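Local coordinates for capsular polysaccharide export system protein KpsC (Thermosulfurimonas dismutans, PDB 6MGD) that probably transfers Kdo in beta(2,7) linkage, acting as a glycosyltransferase in the biosynthesis of the glycolipid anchor of bacterial capsules, at residues G26-R31 with G42-L47; D36-K41 with K62-Y67. All blocks are in the same frame, centred on the assembly; numbering follows the deposited sequence.

In the fold
The two contacts belong to one layered unit, with centres about 7 Å apart, and lie about 25 and 28 Å from the centre of the chain. Their segments alternate along the sequence: 26-31, 36-41, 42-47, 62-67. Contact 1 spans strand 4-7, which lies between strands 24-28 and 44-49 of the mixed sheet, while contact 2 brings the end of helix 31-41 against strand 64-71. Probable hydrogen bonds from Leu-46 N to Glu-65 O (2.8 Å) and from Glu-65 N to Ile-44 O (2.9 Å) join the contacts. In this outlying part of the GT-B-clan protein, helix 31-41 thus links the edge strand 24-28 to the inner strands 44-49 and 64-71.

Contact 1: residues G26-R31 with G42-L47; sequences GNLSSR and GKIRLL
Leu-28 meets Ile-44 and Leu-46 within a beta-alpha-beta crossover of the mixed sheet: strand 24-28 leads through helix 31-41 into the parallel strand 44-49. The two strands are not neighbours, because strand 4-7 runs between them, and the nearest backbone approach, Leu-28 CA to Leu-46 CA, is accordingly 8.6 Å. No hydrogen bond crosses this gap; side chains do all the touching, and they bury a modest 85 Å² in total.

One methyl group of Leu-28 serves both partners. The side chain starts toward segment 42-47, and its CG lies anti to the carbonyl carbon (chi1 -46°), with CD1 carried forward to the meeting point. Leu-46 begins differently: its CB points neither at Leu-28 nor away from it, and it is the outer end that closes the distance. Its CG stands anti to the backbone N (chi1 -171°), and the two leucines pass each other at a slant. Ile-44, two residues earlier on the same strand, directs its CB toward segment 26-31 and extends its chain to CD1.

Helix 31-41 covers this cluster through Val-34 and Leu-37, which both touch Leu-28 and Ile-44, while Tyr-5 and Tyr-7 of the intervening strand contact Leu-28 and Leu-46 respectively. Two residues after strand 24-28 the helix begins, with Ser-30 at its N-cap and OG accepting a weak hydrogen bond from Glu-33 N. Evidence for the apolar bridge rests on two methyl contacts: Leu-28 CD1 lies 4.2 Å from Ile-44 CD1 and 3.7 Å from Leu-46 CD1.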
loop_
_atom_site.group_PDB
_atom_site.type_symbol
_atom_site.label_atom_id
_atom_site.label_comp_id
_atom_site.label_asym_id
_atom_site.label_seq_id
_atom_site.Cartn_x
_atom_site.Cartn_y
_atom_site.Cartn_z
ATOM N N GLY A 26 9.309 25.698 -1.079
ATOM C CA GLY A 26 9.577 25.855 -2.495
ATOM C C GLY A 26 9.637 24.515 -3.186
ATOM O O GLY A 26 9.790 23.469 -2.548
ATOM N N ASN A 27 9.518 24.561 -4.508
ATOM C CA ASN A 27 9.498 23.363 -5.339
ATOM C C ASN A 27 10.778 23.322 -6.168
ATOM O O ASN A 27 10.986 24.166 -7.046
ATOM C CB ASN A 27 8.257 23.342 -6.228
ATOM C CG ASN A 27 8.088 22.028 -6.959
ATOM O OD1 ASN A 27 7.826 20.994 -6.346
ATOM N ND2 ASN A 27 8.231 22.062 -8.278
ATOM N N LEU A 28 11.631 22.342 -5.883
ATOM C CA LEU A 28 12.874 22.152 -6.619
ATOM C C LEU A 28 12.604 21.266 -7.830
ATOM O O LEU A 28 11.973 20.212 -7.707
ATOM C CB LEU A 28 13.937 21.528 -5.715
ATOM C CG LEU A 28 14.047 22.165 -4.325
ATOM C CD1 LEU A 28 15.074 21.437 -3.471
ATOM C CD2 LEU A 28 14.385 23.646 -4.428
ATOM N N SER A 29 13.081 21.698 -8.997
ATOM C CA SER A 29 12.711 21.077 -10.262
ATOM C C SER A 29 13.816 20.240 -10.889
ATOM O O SER A 29 13.617 19.707 -11.986
ATOM C CB SER A 29 12.255 22.148 -11.260
ATOM O OG SER A 29 11.032 22.737 -10.851
ATOM N N SER A 30 14.967 20.101 -10.236
ATOM C CA SER A 30 16.055 19.317 -10.804
ATOM C C SER A 30 17.028 18.929 -9.701
ATOM O O SER A 30 17.038 19.520 -8.618
ATOM C CB SER A 30 16.784 20.084 -11.913
ATOM O OG SER A 30 17.338 21.287 -11.414
ATOM N N ARG A 31 17.852 17.921 -9.999
ATOM C CA ARG A 31 18.857 17.480 -9.037
ATOM C C ARG A 31 19.889 18.566 -8.763
ATOM O O ARG A 31 20.410 18.655 -7.646
ATOM C CB ARG A 31 19.542 16.206 -9.533
ATOM C CG ARG A 31 19.644 16.095 -11.047
ATOM C CD ARG A 31 21.085 15.954 -11.521
ATOM N NE ARG A 31 21.945 15.303 -10.536
ATOM C CZ ARG A 31 22.950 15.908 -9.909
ATOM N NH1 ARG A 31 23.682 15.244 -9.025
ATOM N NH2 ARG A 31 23.228 17.179 -10.172
ATOM N N GLY A 42 23.299 24.210 4.396
ATOM C CA GLY A 42 23.858 23.144 5.229
ATOM C C GLY A 42 23.138 21.819 5.136
ATOM O O GLY A 42 23.784 20.771 5.024
ATOM N N LYS A 43 21.808 21.837 5.183
ATOM C CA LYS A 43 21.001 20.635 5.026
ATOM C C LYS A 43 19.580 21.049 4.671
ATOM O O LYS A 43 19.104 22.105 5.099
ATOM C CB LYS A 43 21.008 19.771 6.293
ATOM C CG LYS A 43 20.458 20.466 7.528
ATOM C CD LYS A 43 20.361 19.509 8.707
ATOM C CE LYS A 43 21.727 18.976 9.103
ATOM N NZ LYS A 43 21.652 18.086 10.296
ATOM N N ILE A 44 18.911 20.209 3.878
ATOM C CA ILE A 44 17.550 20.473 3.432
ATOM C C ILE A 44 16.702 19.226 3.642
ATOM O O ILE A 44 17.204 18.101 3.705
ATOM C CB ILE A 44 17.485 20.908 1.950
ATOM C CG1 ILE A 44 17.898 19.753 1.035
ATOM C CG2 ILE A 44 18.357 22.133 1.700
ATOM C CD1 ILE A 44 17.677 20.035 -0.431
ATOM N N ARG A 45 15.394 19.445 3.750
ATOM C CA ARG A 45 14.405 18.374 3.802
ATOM C C ARG A 45 13.665 18.366 2.470
ATOM O O ARG A 45 12.937 19.312 2.153
ATOM C CB ARG A 45 13.434 18.570 4.965
ATOM C CG ARG A 45 14.041 18.376 6.342
ATOM C CD ARG A 45 13.029 18.722 7.421
ATOM N NE ARG A 45 13.358 18.121 8.710
ATOM C CZ ARG A 45 14.036 18.734 9.674
ATOM N NH1 ARG A 45 14.284 18.103 10.814
ATOM N NH2 ARG A 45 14.467 19.979 9.501
ATOM N N LEU A 46 13.853 17.303 1.695
ATOM C CA LEU A 46 13.249 17.184 0.375
ATOM C C LEU A 46 12.056 16.236 0.435
ATOM O O LEU A 46 12.154 15.142 0.999
ATOM C CB LEU A 46 14.269 16.684 -0.647
ATOM C CG LEU A 46 13.828 16.722 -2.111
ATOM C CD1 LEU A 46 13.573 18.158 -2.549
ATOM C CD2 LEU A 46 14.863 16.054 -3.006
ATOM N N LEU A 47 10.936 16.663 -0.142
ATOM C CA LEU A 47 9.752 15.824 -0.281
ATOM C C LEU A 47 9.715 15.272 -1.700
ATOM O O LEU A 47 9.596 16.033 -2.666
ATOM C CB LEU A 47 8.479 16.612 0.030
ATOM C CG LEU A 47 8.331 17.089 1.475
ATOM C CD1 LEU A 47 7.055 17.898 1.665
ATOM C CD2 LEU A 47 8.363 15.903 2.426
#

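Contact 2: residues D36-K41 with K62-Y67; sequences DLCQKK and KSVEVY
The last turn of helix 31-41 approaches the start of strand 64-71 most closely where Cys-38 CA lies 6.6 Å from Val-64 CA. This is helix-on-sheet packing against a mixed sheet whose parallel part is consistent with the Rossmann-like domains of GT-B enzymes: the helix comes from the crossover preceding strand 44-49, and the strand it meets here is the next one in that sheet. No hydrogen bond joins the two segments, which together bury 108 Å².

Cys-38 carries the helix side alone. Its CB points toward the strand segment, and SG, placed anti to the backbone N (chi1 -173°), reaches past CB to touch two consecutive residues. The sulfur meets the methylene of Ser-63, with SG 3.6 Å from Ser-63 CB; the hydroxyl is set back, OG of Ser-63 being 4.7 Å from SG of Cys-38. In a second direction it meets one branch of Val-64. With CG1 of that valine anti to the backbone N (chi1 180°), CG2 lies anti to the carbonyl carbon, and it is this branch that meets the sulfur; CG2 also lies 3.9 Å from Cys-38 CB, so the methyl sits against the whole short side chain.

The helix ends just beyond the cysteine: Lys-41 N is hydrogen-bonded to Cys-38 O, and Gly-42 leaves helical geometry with positive phi. Beside the cysteine, Leu-37 packs on Tyr-5 of strand 4-7, extending the apolar layer. Asn-61 touches Cys-38 and accepts the Ser-63 N-H through OD1. Seen from the sulfur, the two contacts are almost perpendicular: Ser-63 CB, Cys-38 SG and Val-64 CG2 make an angle of about 94°, with the SG to CG2 distance 3.6 Å.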
loop_
_atom_site.group_PDB
_atom_site.type_symbol
_atom_site.label_atom_id
_atom_site.label_comp_id
_atom_site.label_asym_id
_atom_site.label_seq_id
_atom_site.Cartn_x
_atom_site.Cartn_y
_atom_site.Cartn_z
ATOM N N ASP A 36 22.446 22.625 -5.156
ATOM C CA ASP A 36 22.770 24.027 -4.911
ATOM C C ASP A 36 22.184 24.506 -3.590
ATOM O O ASP A 36 22.860 25.190 -2.813
ATOM C CB ASP A 36 22.260 24.897 -6.060
ATOM C CG ASP A 36 22.888 24.539 -7.390
ATOM O OD1 ASP A 36 24.060 24.106 -7.403
ATOM O OD2 ASP A 36 22.203 24.690 -8.424
ATOM N N LEU A 37 20.925 24.155 -3.317
ATOM C CA LEU A 37 20.275 24.617 -2.098
ATOM C C LEU A 37 20.869 23.966 -0.854
ATOM O O LEU A 37 20.900 24.591 0.213
ATOM C CB LEU A 37 18.772 24.343 -2.175
ATOM C CG LEU A 37 17.919 24.799 -0.990
ATOM C CD1 LEU A 37 17.969 26.315 -0.843
ATOM C CD2 LEU A 37 16.486 24.310 -1.146
ATOM N N CYS A 38 21.352 22.727 -0.972
ATOM C CA CYS A 38 21.833 21.998 0.199
ATOM C C CYS A 38 23.075 22.655 0.791
ATOM O O CYS A 38 23.105 22.998 1.979
ATOM C CB CYS A 38 22.113 20.541 -0.169
ATOM S SG CYS A 38 22.532 19.503 1.248
ATOM N N GLN A 39 24.118 22.838 -0.021
ATOM C CA GLN A 39 25.318 23.502 0.477
ATOM C C GLN A 39 25.075 24.970 0.797
ATOM O O GLN A 39 25.920 25.594 1.447
ATOM C CB GLN A 39 26.463 23.371 -0.530
ATOM C CG GLN A 39 26.475 24.427 -1.628
ATOM C CD GLN A 39 27.748 24.388 -2.458
ATOM O OE1 GLN A 39 28.294 23.318 -2.731
ATOM N NE2 GLN A 39 28.233 25.560 -2.856
ATOM N N LYS A 40 23.942 25.527 0.364
ATOM C CA LYS A 40 23.600 26.907 0.681
ATOM C C LYS A 40 22.995 27.036 2.073
ATOM O O LYS A 40 23.125 28.090 2.706
ATOM C CB LYS A 40 22.630 27.451 -0.370
ATOM C CG LYS A 40 22.441 28.957 -0.353
ATOM C CD LYS A 40 21.403 29.374 -1.380
ATOM C CE LYS A 40 21.739 28.821 -2.757
ATOM N NZ LYS A 40 20.639 29.050 -3.735
ATOM N N LYS A 41 22.337 25.984 2.564
ATOM C CA LYS A 41 21.705 25.996 3.878
ATOM C C LYS A 41 22.268 24.931 4.812
ATOM O O LYS A 41 21.757 24.768 5.927
ATOM C CB LYS A 41 20.190 25.821 3.740
ATOM C CG LYS A 41 19.486 27.006 3.100
ATOM C CD LYS A 41 17.986 26.782 3.021
ATOM C CE LYS A 41 17.267 28.037 2.553
ATOM N NZ LYS A 41 17.423 29.154 3.523
ATOM N N LYS A 62 24.241 12.814 2.147
ATOM C CA LYS A 62 23.495 12.544 3.372
ATOM C C LYS A 62 22.879 13.793 3.990
ATOM O O LYS A 62 22.005 13.666 4.855
ATOM C CB LYS A 62 24.394 11.846 4.397
ATOM C CG LYS A 62 23.625 10.989 5.396
ATOM C CD LYS A 62 24.529 10.021 6.143
ATOM C CE LYS A 62 24.961 10.579 7.489
ATOM N NZ LYS A 62 25.644 9.541 8.309
ATOM N N SER A 63 23.298 14.990 3.575
ATOM C CA SER A 63 22.700 16.213 4.095
ATOM C C SER A 63 21.351 16.530 3.464
ATOM O O SER A 63 20.647 17.416 3.960
ATOM C CB SER A 63 23.654 17.394 3.898
ATOM O OG SER A 63 24.819 17.251 4.693
ATOM N N VAL A 64 20.972 15.838 2.392
ATOM C CA VAL A 64 19.652 15.992 1.788
ATOM C C VAL A 64 18.755 14.926 2.408
ATOM O O VAL A 64 18.776 13.763 2.001
ATOM C CB VAL A 64 19.703 15.877 0.264
ATOM C CG1 VAL A 64 18.311 16.039 -0.327
ATOM C CG2 VAL A 64 20.652 16.910 -0.317
ATOM N N GLU A 65 17.968 15.322 3.407
ATOM C CA GLU A 65 17.047 14.404 4.062
ATOM C C GLU A 65 15.838 14.184 3.162
ATOM O O GLU A 65 15.096 15.126 2.865
ATOM C CB GLU A 65 16.621 14.951 5.422
ATOM C CG GLU A 65 15.771 13.990 6.239
ATOM C CD GLU A 65 15.430 14.536 7.612
ATOM O OE1 GLU A 65 15.703 15.730 7.864
ATOM O OE2 GLU A 65 14.892 13.771 8.442
ATOM N N VAL A 66 15.642 12.943 2.727
ATOM C CA VAL A 66 14.617 12.607 1.745
ATOM C C VAL A 66 13.433 11.968 2.456
ATOM O O VAL A 66 13.595 11.007 3.219
ATOM C CB VAL A 66 15.173 11.672 0.659
ATOM C CG1 VAL A 66 14.054 11.193 -0.255
ATOM C CG2 VAL A 66 16.258 12.378 -0.142
ATOM N N TYR A 67 12.244 12.508 2.209
ATOM C CA TYR A 67 10.985 11.891 2.604
ATOM C C TYR A 67 10.286 11.404 1.344
ATOM O O TYR A 67 10.062 12.188 0.415
ATOM C CB TYR A 67 10.098 12.875 3.365
ATOM C CG TYR A 67 10.589 13.215 4.751
ATOM C CD1 TYR A 67 11.589 14.161 4.944
ATOM C CD2 TYR A 67 10.044 12.599 5.869
ATOM C CE1 TYR A 67 12.036 14.477 6.214
ATOM C CE2 TYR A 67 10.484 12.909 7.142
ATOM C CZ TYR A 67 11.480 13.848 7.309
ATOM O OH TYR A 67 11.920 14.159 8.574
#